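PDB 3ALU: lectin CEL-IV, C-type from Cucumaria echinata, which binds galactose-containing carbohydrates through a calcium-dependent C-type lectin domain carrying the EPN motif, here with raffinose in its site. Local coordinates for residues N28-N31 / A32-F36; L38-C41 / S42-L46; I54-A57 / E58-A61; L74-G77 / G78-Q82; A126-Y129 / S130-F133. One frame throughout, in Å; residues are numbered along the deposited sequence.

Overall arrangement
All five contacts are local: a helix end, a hairpin, a helix cap and two loops, in series along the chain, so none nests in or crosses another. Interaction 1 ends helix 26-33, and interaction 2 directly after it closes the hairpin of strands 36-40 and 45-51; both touch a second subunit. Interaction 3 caps the start of helix 57-70, about 29 Å from interaction 2 between centres. Beyond that helix come the loop of interaction 4 and, after strand 120-125, that of interaction 5. These last two lie side by side, centres about 7 Å apart, joined by backbone bonds and sharing the raffinose site; Gln60 of interaction 3 packs against 130-133.

Interaction 1 (N28-N31 / A32-F36); sequences NAEN and ACRQF
The carboxylate of Glu30 meets the guanidinium of Arg34 at its edge, not over a face, with the two planes 88° apart. This is a salt bridge one helical turn apart: Glu30 OE1 lies near the guanidinium plane and receives Arg34 NE at 2.9 Å, the donor arriving on the anti side of the carboxylate, and a weak hydrogen bond from Arg34 NH2 goes to the same oxygen. A second pair of flat groups, the amides of Asn31 and Gln35, is inclined by 46°. Gln35 NE2 passes the amide of Asn31: it donates almost straight to Asn31 O at 2.9 Å, this oxygen lying in the plane of the Gln35 amide while the nitrogen stands above the carbonyl plane. Gln35 folds back to it at chi2 (-50°). Beneath them, the last turns of helix 26-33 are closed by Ala32 N to Asn28 O at 2.9 Å and Cys33 N to Ala29 O at 3.0 Å. Cys33 is disulfide-bonded to Cys147 of strand 143-148, a link from the first helix to the strand near the domain's end that is a hallmark of the C-type lectin fold. The hydroxyl of Thr99 and the backbone N of Leu51 bond to OE2 of the buried Glu30, and His50 ND1 to OE1. Several donors and the arginine thus surround this carboxylate, which would be expected to stabilise its negative charge.

Interaction 2 (L38-C41 / S42-L46); sequences LASC and SGDEL
Leu38 faces Leu46 across the hairpin: its carbonyl O accepts from Leu46 N at 2.8 Å in a nearly straight bond, and the CD1 methyls of the two leucines approach to 4.3 Å. Next comes Ala39, which forms a non-hydrogen-bonded antiparallel pair with Glu45; its CA makes a CA-H...O contact of 3.3 Å with Asp44 O. Ser40 does most of the polar work. Its N donates to Asp44 O at 2.8 Å, its O accepts from Gly43 N, and its OG, which chi1 of 82° brings over the turn, accepts from Asp44 N at 3.1 Å. A water gathers the polar ends there, 2.8 Å from Ser40 OG, bonded also to Ser42 OG and donating to Asp44 OD2 at 2.7 Å. Cys41 and Ser42 form the corner, and Gly43, with phi 102°, takes the last place of this type I turn with a G1 beta bulge. The hairpin tip projects, the contact's centre about 24 Å from that of the chain, while strand 45-51 also pairs with strand 143-148. Leu38 to Ser40 continue the sheet into an antiparallel strand of the second subunit, and Cys41 is disulfide-bonded to Cys151 of that subunit.

Interaction 3 (I54-A57 / E58-A61); sequences IHSA and ESQA
A serine N-cap starts helix 57-70, the helix that follows strand 45-51 in this C-type lectin domain. Ser56 holds the cap position: its OG accepts from Ser59 N at 3.0 Å, with an N-H...O angle of 163°. The chi1 of 76° places this hydroxyl between the backbone N and the carbonyl carbon, turned back over the first helical turn, where it takes up an amide that has no earlier helical carbonyl to meet. The backbone adds two bonds of its own, Gln60 N to Ser56 O at 2.9 Å and Ala61 N to Ala57 O at 2.9 Å, so both the carbonyl and the side chain of Ser56 are engaged by the opening turn.

Before the cap, Ile54 turns toward the helix and is buried. Its CG2 branch lies against the turn at Ser59 and Gln60, while the CG1 branch carries CD1 alongside the end of the Gln60 side chain; Tyr106 touches both residues. His55 starts off away from the helix; its NE2 is hydrogen-bonded to Ser102 and its ring meets Trp98. Ser59 CB lies 3.6 Å from Ser56 OG, and Ile54 CG2 rests 4.1 Å from that same Ser59 CB.

Interaction 4 (L74-G77 / G78-Q82); sequences LITG and GWAPQ. With GLA (alpha-D-galactopyranose), chain E; GLC (alpha-D-glucopyranose), chain B; EDO (1,2-ethanediol), chain J.
Thr76 reaches across its loop to Ala80. Its CB sits 3.5 Å from Ala80 O, and CG2 runs beside the same carbonyl and the Ala80 methyl. At the tip, OG1 donates to Ala80 O at 2.8 Å and accepts from Gly78 N at 2.9 Å, an ST turn. This double use follows from chi1 of 75°, which sets the hydroxyl over the bend. Thr76 N also donates to Ala80 O, arriving from the same face of the carbonyl plane as OG1, so two donors grip one oxygen. Behind them, Ile75 CD1 packs at 3.5 Å on CD of Pro81, whose preceding peptide bond is cis.

The loop leads from helix 57-70 into strand 82-89 and forms one wall of the sugar site of this C-type lectin domain; Trp79 and Gln82 belong to the glycan pocket. Galactose C5 and C6 lie over one face of the Trp79 indole, C5 coming to 3.4 Å from CE2, a CH-pi contact of the kind familiar from galactose-binding sites. At the ring edge, in plane, Trp79 NE1 donates to glucose O5 at 2.9 Å. Tyr129 meets the same indole edge-to-face. Gln82 extends beyond CG so that NE2 donates to galactose O6 at 2.7 Å, while OE1 accepts from O2 of an ethanediol, probably of crystallisation origin. Asn115, a calcium ligand, also bonds to the galactose.

Interaction 5 (A126-Y129 / S130-F133); sequences AGDY and SRGF. With FRU (beta-D-fructofuranose), chain C.
Two torsions of Arg131 fold it back onto Asp128: CG is anti to the carbonyl carbon, and a bend at chi2 (-77°) returns the guanidinium over the preceding turn. There it stacks on the Asp128 carboxylate, the planes only 11° apart. OD2 of Asp128 lies above one face, offset toward the rim, and its 3.4 Å separation from Arg131 NH1 is a salt bridge of charge alone, since no N-H points at the oxygen. Tyr129 turns the other way, chi1 of -176° sending the phenol outward to the ligand. Its OH accepts from fructose O1 at 3.1 Å, and the fructose ring oxygen O5 lies obliquely to the tyrosine ring.

Between these side chains the backbone is drawn together at one oxygen. Gly127 O accepts Arg131 N at 2.9 Å, nearly in line with the carbonyl bond, and Ser130 N at 3.2 Å from above the carbonyl plane. Ser130 is buried, and its OG is hydrogen-bonded to Ala125 O, fastening the bend to the end of strand 120-125. A type I' turn follows from Ser130 to Phe133, closed by Phe133 N to Ser130 O at 3.1 Å; Arg131 and Gly132 both adopt positive phi there.

The loop joins strands 120-125 and 134-137, and backbone bonds tie its 126-129 part to residues 76-81. Together the two loops flank the calcium-associated sugar site of this C-type lectin domain, where Tyr129 extends the pocket beyond galactose to the fructose end of raffinose.

Interaction 1 (N28-N31 / A32-F36)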
# COMPACT_ATOMS: atom_id res chain seq x y z
N ASN A 28 30.88 6.70 2.43
CA ASN A 28 30.21 6.44 3.70
C ASN A 28 28.69 6.68 3.65
O ASN A 28 27.93 5.96 4.33
CB ASN A 28 30.84 7.24 4.85
CG ASN A 28 32.22 6.70 5.24
OD1 ASN A 28 33.07 7.43 5.80
ND2 ASN A 28 32.48 5.44 4.90
N ALA A 29 28.26 7.66 2.83
CA ALA A 29 26.81 7.89 2.61
C ALA A 29 26.22 6.72 1.89
O ALA A 29 25.19 6.16 2.32
CB ALA A 29 26.53 9.25 1.86
N GLU A 30 26.85 6.27 0.80
CA GLU A 30 26.37 5.07 0.12
C GLU A 30 26.30 3.86 1.10
O GLU A 30 25.30 3.14 1.14
CB GLU A 30 27.24 4.78 -1.11
CG GLU A 30 26.94 3.45 -1.80
CD GLU A 30 25.57 3.33 -2.48
OE1 GLU A 30 25.23 2.19 -2.80
OE2 GLU A 30 24.85 4.35 -2.73
N ASN A 31 27.34 3.66 1.89
CA ASN A 31 27.33 2.53 2.81
C ASN A 31 26.24 2.66 3.87
O ASN A 31 25.64 1.66 4.27
CB ASN A 31 28.70 2.40 3.50
CG ASN A 31 28.85 1.08 4.23
OD1 ASN A 31 28.92 1.04 5.47
ND2 ASN A 31 28.85 -0.02 3.48
N ALA A 32 25.93 3.89 4.27
CA ALA A 32 24.85 4.16 5.24
C ALA A 32 23.53 3.68 4.61
O ALA A 32 22.71 2.99 5.26
CB ALA A 32 24.80 5.63 5.60
N CYS A 33 23.31 4.03 3.34
CA CYS A 33 22.08 3.59 2.67
C CYS A 33 22.01 2.07 2.50
O CYS A 33 20.91 1.51 2.47
CB CYS A 33 21.96 4.29 1.30
SG CYS A 33 21.84 6.10 1.35
N ARG A 34 23.17 1.41 2.35
CA ARG A 34 23.22 -0.04 2.19
C ARG A 34 22.87 -0.80 3.46
O ARG A 34 22.75 -2.03 3.41
CB ARG A 34 24.60 -0.46 1.71
CG ARG A 34 24.86 -0.09 0.25
CD ARG A 34 26.25 -0.53 -0.15
NE ARG A 34 26.52 -0.07 -1.51
CZ ARG A 34 27.61 -0.39 -2.20
NH1 ARG A 34 28.53 -1.17 -1.64
NH2 ARG A 34 27.76 0.08 -3.44
N GLN A 35 22.74 -0.08 4.58
CA GLN A 35 22.35 -0.72 5.87
C GLN A 35 20.87 -1.07 5.87
O GLN A 35 20.42 -1.91 6.66
CB GLN A 35 22.69 0.17 7.07
CG GLN A 35 24.16 0.56 7.17
CD GLN A 35 25.07 -0.64 7.03
OE1 GLN A 35 25.01 -1.56 7.86
NE2 GLN A 35 25.89 -0.67 5.97
N PHE A 36 20.11 -0.40 5.02
CA PHE A 36 18.73 -0.76 4.79
C PHE A 36 18.67 -1.87 3.75
O PHE A 36 19.41 -1.85 2.76
CB PHE A 36 17.89 0.47 4.38
CG PHE A 36 18.05 1.62 5.35
CD1 PHE A 36 17.40 1.61 6.58
CD2 PHE A 36 18.88 2.71 5.04
CE1 PHE A 36 17.56 2.64 7.49
CE2 PHE A 36 19.07 3.74 5.95
CZ PHE A 36 18.39 3.73 7.19

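Interaction 2 (L38-C41 / S42-L46)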
# COMPACT_ATOMS: atom_id res chain seq x y z
N LEU A 38 16.41 -5.41 1.80
CA LEU A 38 15.20 -6.13 1.42
C LEU A 38 15.54 -7.60 1.58
O LEU A 38 16.52 -8.11 1.01
CB LEU A 38 14.85 -5.80 -0.02
CG LEU A 38 13.46 -5.87 -0.64
CD1 LEU A 38 13.36 -6.85 -1.79
CD2 LEU A 38 12.28 -5.92 0.30
N ALA A 39 14.74 -8.30 2.37
CA ALA A 39 15.04 -9.68 2.64
C ALA A 39 13.84 -10.51 2.24
O ALA A 39 12.71 -10.03 2.30
CB ALA A 39 15.34 -9.88 4.13
N SER A 40 14.08 -11.75 1.83
CA SER A 40 12.97 -12.69 1.67
C SER A 40 12.45 -13.04 3.07
O SER A 40 13.16 -12.91 4.10
CB SER A 40 13.44 -13.94 0.94
OG SER A 40 14.07 -14.81 1.88
N CYS A 41 11.19 -13.46 3.14
CA CYS A 41 10.62 -13.81 4.44
C CYS A 41 11.28 -15.04 5.07
O CYS A 41 11.30 -15.16 6.30
CB CYS A 41 9.11 -13.99 4.33
SG CYS A 41 8.29 -12.46 3.87
N SER A 42 11.84 -15.92 4.23
CA SER A 42 12.61 -17.06 4.73
C SER A 42 14.03 -16.68 5.18
O SER A 42 14.79 -17.54 5.60
CB SER A 42 12.65 -18.21 3.71
OG SER A 42 13.50 -17.91 2.62
N GLY A 43 14.37 -15.39 5.08
CA GLY A 43 15.58 -14.82 5.70
C GLY A 43 16.80 -14.54 4.84
O GLY A 43 17.90 -14.35 5.38
N ASP A 44 16.64 -14.52 3.51
CA ASP A 44 17.78 -14.27 2.61
C ASP A 44 17.80 -12.80 2.19
O ASP A 44 16.79 -12.28 1.74
CB ASP A 44 17.66 -15.15 1.34
CG ASP A 44 17.64 -16.66 1.64
OD1 ASP A 44 18.43 -17.13 2.48
OD2 ASP A 44 16.84 -17.38 1.01
N GLU A 45 18.94 -12.11 2.35
CA GLU A 45 19.05 -10.72 1.83
C GLU A 45 19.09 -10.72 0.31
O GLU A 45 19.90 -11.42 -0.30
CB GLU A 45 20.27 -9.96 2.38
CG GLU A 45 20.27 -8.48 1.90
CD GLU A 45 21.15 -7.57 2.73
OE1 GLU A 45 22.38 -7.61 2.53
OE2 GLU A 45 20.60 -6.82 3.58
N LEU A 46 18.20 -9.93 -0.29
CA LEU A 46 18.03 -9.90 -1.72
C LEU A 46 18.64 -8.65 -2.33
O LEU A 46 19.19 -8.67 -3.47
CB LEU A 46 16.55 -9.93 -2.07
CG LEU A 46 15.77 -11.16 -1.61
CD1 LEU A 46 14.35 -11.05 -2.15
CD2 LEU A 46 16.48 -12.42 -2.05
O HOH W 1 14.48 -16.78 -0.11

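Interaction 3 (I54-A57 / E58-A61)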
# COMPACT_ATOMS: atom_id res chain seq x y z
N ILE A 54 17.76 9.09 -9.95
CA ILE A 54 16.72 10.05 -10.38
C ILE A 54 16.53 9.83 -11.86
O ILE A 54 17.53 9.82 -12.61
CB ILE A 54 17.15 11.51 -10.08
CG1 ILE A 54 17.50 11.68 -8.57
CG2 ILE A 54 16.07 12.51 -10.56
CD1 ILE A 54 18.10 13.04 -8.18
N HIS A 55 15.27 9.64 -12.29
CA HIS A 55 15.02 9.16 -13.67
C HIS A 55 14.06 9.98 -14.49
O HIS A 55 13.71 9.61 -15.62
CB HIS A 55 14.59 7.71 -13.62
CG HIS A 55 15.68 6.85 -13.11
ND1 HIS A 55 15.75 6.43 -11.79
CD2 HIS A 55 16.83 6.47 -13.70
CE1 HIS A 55 16.87 5.75 -11.63
NE2 HIS A 55 17.54 5.76 -12.76
N SER A 56 13.65 11.11 -13.93
CA SER A 56 12.72 12.00 -14.62
C SER A 56 12.70 13.39 -14.00
O SER A 56 13.12 13.58 -12.84
CB SER A 56 11.27 11.43 -14.63
OG SER A 56 10.66 11.58 -13.35
N ALA A 57 12.19 14.36 -14.78
CA ALA A 57 12.03 15.71 -14.30
C ALA A 57 11.10 15.79 -13.08
O ALA A 57 11.33 16.59 -12.19
CB ALA A 57 11.46 16.59 -15.43
N GLU A 58 10.04 14.99 -13.09
CA GLU A 58 9.13 14.91 -11.96
C GLU A 58 9.81 14.36 -10.72
O GLU A 58 9.57 14.85 -9.63
CB GLU A 58 7.96 14.01 -12.30
CG GLU A 58 7.02 14.65 -13.30
CD GLU A 58 5.69 13.91 -13.40
OE1 GLU A 58 4.75 14.51 -13.98
OE2 GLU A 58 5.58 12.76 -12.88
N SER A 59 10.62 13.31 -10.87
CA SER A 59 11.36 12.77 -9.69
C SER A 59 12.34 13.83 -9.19
O SER A 59 12.49 14.03 -7.98
CB SER A 59 12.13 11.49 -10.05
OG SER A 59 11.23 10.44 -10.38
N GLN A 60 12.98 14.55 -10.11
CA GLN A 60 13.91 15.58 -9.71
C GLN A 60 13.16 16.64 -8.93
O GLN A 60 13.68 17.15 -7.93
CB GLN A 60 14.60 16.19 -10.97
CG GLN A 60 15.39 17.48 -10.71
CD GLN A 60 16.56 17.32 -9.77
OE1 GLN A 60 17.07 18.32 -9.25
NE2 GLN A 60 17.02 16.10 -9.59
N ALA A 61 11.97 17.00 -9.40
CA ALA A 61 11.18 18.03 -8.73
C ALA A 61 10.79 17.55 -7.34
O ALA A 61 10.82 18.33 -6.39
CB ALA A 61 9.94 18.39 -9.52

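Interaction 4 (L74-G77 / G78-Q82)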
# COMPACT_ATOMS: atom_id res chain seq x y z
N LEU A 74 18.36 26.34 5.82
CA LEU A 74 19.71 26.13 5.34
C LEU A 74 19.86 26.59 3.89
O LEU A 74 20.96 26.62 3.39
CB LEU A 74 20.12 24.66 5.46
CG LEU A 74 20.07 24.00 6.84
CD1 LEU A 74 20.76 22.65 6.66
CD2 LEU A 74 20.73 24.82 7.97
N ILE A 75 18.76 26.94 3.24
CA ILE A 75 18.82 27.34 1.81
C ILE A 75 19.62 28.66 1.64
O ILE A 75 19.25 29.68 2.23
CB ILE A 75 17.42 27.53 1.19
CG1 ILE A 75 16.55 26.26 1.34
CG2 ILE A 75 17.51 27.88 -0.32
CD1 ILE A 75 17.28 24.92 0.99
N THR A 76 20.70 28.62 0.87
CA THR A 76 21.54 29.82 0.69
C THR A 76 21.31 30.44 -0.69
O THR A 76 20.51 29.93 -1.50
CB THR A 76 23.06 29.51 0.86
OG1 THR A 76 23.56 28.80 -0.29
CG2 THR A 76 23.32 28.71 2.15
N GLY A 77 22.02 31.54 -0.97
CA GLY A 77 22.05 32.10 -2.32
C GLY A 77 23.01 31.35 -3.21
O GLY A 77 23.07 31.63 -4.41
N GLY A 78 23.80 30.45 -2.61
CA GLY A 78 24.80 29.66 -3.36
C GLY A 78 24.26 28.29 -3.77
O GLY A 78 23.07 28.16 -4.05
N TRP A 79 25.14 27.30 -3.84
CA TRP A 79 24.76 25.91 -4.07
C TRP A 79 24.15 25.26 -2.84
O TRP A 79 23.31 24.35 -2.96
CB TRP A 79 26.00 25.10 -4.45
CG TRP A 79 26.74 25.64 -5.66
CD1 TRP A 79 27.70 26.63 -5.68
CD2 TRP A 79 26.60 25.19 -7.03
NE1 TRP A 79 28.15 26.83 -6.96
CE2 TRP A 79 27.50 25.97 -7.81
CE3 TRP A 79 25.80 24.23 -7.67
CZ2 TRP A 79 27.64 25.79 -9.19
CZ3 TRP A 79 25.93 24.05 -9.04
CH2 TRP A 79 26.84 24.85 -9.80
N ALA A 80 24.61 25.68 -1.66
CA ALA A 80 24.28 25.04 -0.38
C ALA A 80 22.81 25.23 -0.04
O ALA A 80 22.27 26.32 -0.25
CB ALA A 80 25.15 25.61 0.77
N PRO A 81 22.18 24.19 0.52
CA PRO A 81 22.78 22.90 0.91
C PRO A 81 22.91 21.86 -0.23
O PRO A 81 21.99 21.68 -1.01
CB PRO A 81 21.80 22.39 1.98
CG PRO A 81 20.47 22.96 1.57
CD PRO A 81 20.75 24.27 0.90
N GLN A 82 24.03 21.14 -0.24
CA GLN A 82 24.25 20.10 -1.22
C GLN A 82 23.99 18.77 -0.52
O GLN A 82 24.46 18.55 0.58
CB GLN A 82 25.68 20.17 -1.71
CG GLN A 82 25.91 21.49 -2.37
CD GLN A 82 27.33 21.61 -2.92
OE1 GLN A 82 28.20 22.22 -2.30
NE2 GLN A 82 27.55 21.02 -4.09
C1 GLA E . 32.17 24.98 -6.88
C2 GLA E . 32.37 24.31 -8.24
C3 GLA E . 31.06 24.03 -8.97
C4 GLA E . 30.09 23.24 -8.07
C5 GLA E . 29.98 23.96 -6.71
C6 GLA E . 29.09 23.20 -5.71
O2 GLA E . 33.16 25.16 -9.10
O3 GLA E . 31.34 23.31 -10.18
O4 GLA E . 30.65 21.93 -7.90
O5 GLA E . 31.27 24.12 -6.11
O6 GLA E . 29.74 21.96 -5.40
C1 GLC B . 29.73 30.12 -7.46
C2 GLC B . 29.35 30.82 -6.16
C3 GLC B . 30.53 30.82 -5.19
C4 GLC B . 31.04 29.40 -4.95
C5 GLC B . 31.33 28.65 -6.25
C6 GLC B . 31.70 27.18 -5.92
O2 GLC B . 28.98 32.17 -6.47
O3 GLC B . 30.11 31.40 -3.95
O4 GLC B . 32.25 29.50 -4.20
O5 GLC B . 30.24 28.79 -7.20
O6 GLC B . 31.68 26.32 -7.08
C1 EDO J . 26.95 21.94 1.03
O1 EDO J . 26.00 21.94 2.09
C2 EDO J . 27.17 23.35 0.55
O2 EDO J . 28.55 23.54 0.31

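Interaction 5 (A126-Y129 / S130-F133)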
# COMPACT_ATOMS: atom_id res chain seq x y z
N ALA A 126 20.64 22.43 -3.44
CA ALA A 126 19.33 23.05 -3.24
C ALA A 126 19.34 24.54 -2.96
O ALA A 126 18.26 25.17 -2.81
CB ALA A 126 18.55 22.32 -2.10
N GLY A 127 20.55 25.11 -2.85
CA GLY A 127 20.67 26.56 -2.76
C GLY A 127 20.10 27.26 -3.97
O GLY A 127 19.89 26.66 -5.03
N ASP A 128 19.87 28.57 -3.83
CA ASP A 128 19.19 29.32 -4.88
C ASP A 128 19.97 29.46 -6.18
O ASP A 128 19.37 29.73 -7.20
CB ASP A 128 18.76 30.70 -4.39
CG ASP A 128 17.65 30.65 -3.38
OD1 ASP A 128 17.47 31.66 -2.69
OD2 ASP A 128 16.94 29.63 -3.29
N TYR A 129 21.28 29.24 -6.14
CA TYR A 129 22.09 29.34 -7.37
C TYR A 129 21.67 28.24 -8.35
O TYR A 129 21.66 28.44 -9.56
CB TYR A 129 23.58 29.23 -7.04
CG TYR A 129 24.45 29.41 -8.26
CD1 TYR A 129 24.50 30.64 -8.90
CD2 TYR A 129 25.19 28.35 -8.77
CE1 TYR A 129 25.25 30.83 -10.05
CE2 TYR A 129 25.97 28.52 -9.94
CZ TYR A 129 25.99 29.78 -10.53
OH TYR A 129 26.74 30.00 -11.66
N SER A 130 21.33 27.07 -7.81
CA SER A 130 21.17 25.84 -8.61
C SER A 130 19.75 25.29 -8.59
O SER A 130 19.37 24.51 -9.48
CB SER A 130 22.17 24.81 -8.06
OG SER A 130 22.34 25.01 -6.63
N ARG A 131 18.95 25.73 -7.61
CA ARG A 131 17.52 25.36 -7.53
C ARG A 131 17.28 23.85 -7.52
O ARG A 131 16.28 23.37 -8.04
CB ARG A 131 16.72 26.02 -8.67
CG ARG A 131 16.77 27.55 -8.65
CD ARG A 131 15.84 28.11 -7.58
NE ARG A 131 16.03 29.56 -7.40
CZ ARG A 131 15.41 30.27 -6.46
NH1 ARG A 131 14.52 29.67 -5.67
NH2 ARG A 131 15.65 31.57 -6.35
N GLY A 132 18.21 23.13 -6.90
CA GLY A 132 18.10 21.66 -6.75
C GLY A 132 18.82 20.87 -7.84
O GLY A 132 19.06 19.66 -7.71
N PHE A 133 19.12 21.49 -8.98
CA PHE A 133 19.80 20.73 -10.00
C PHE A 133 21.21 20.37 -9.53
O PHE A 133 21.72 20.94 -8.53
CB PHE A 133 19.81 21.56 -11.32
CG PHE A 133 18.44 21.71 -11.91
CD1 PHE A 133 17.82 22.96 -11.94
CD2 PHE A 133 17.75 20.60 -12.39
CE1 PHE A 133 16.53 23.10 -12.49
CE2 PHE A 133 16.46 20.73 -12.92
CZ PHE A 133 15.86 22.00 -12.95
C1 FRU C . 29.17 32.24 -9.69
C2 FRU C . 30.24 31.14 -9.59
C3 FRU C . 31.46 31.46 -10.46
C4 FRU C . 32.03 30.08 -10.76
C5 FRU C . 30.82 29.15 -10.75
C6 FRU C . 31.13 27.87 -9.98
O1 FRU C . 28.72 32.37 -11.04
O2 FRU C . 30.64 30.95 -8.22
O3 FRU C . 32.41 32.32 -9.81
O4 FRU C . 32.74 30.03 -12.01
O5 FRU C . 29.75 29.87 -10.11
O6 FRU C . 31.50 26.84 -10.90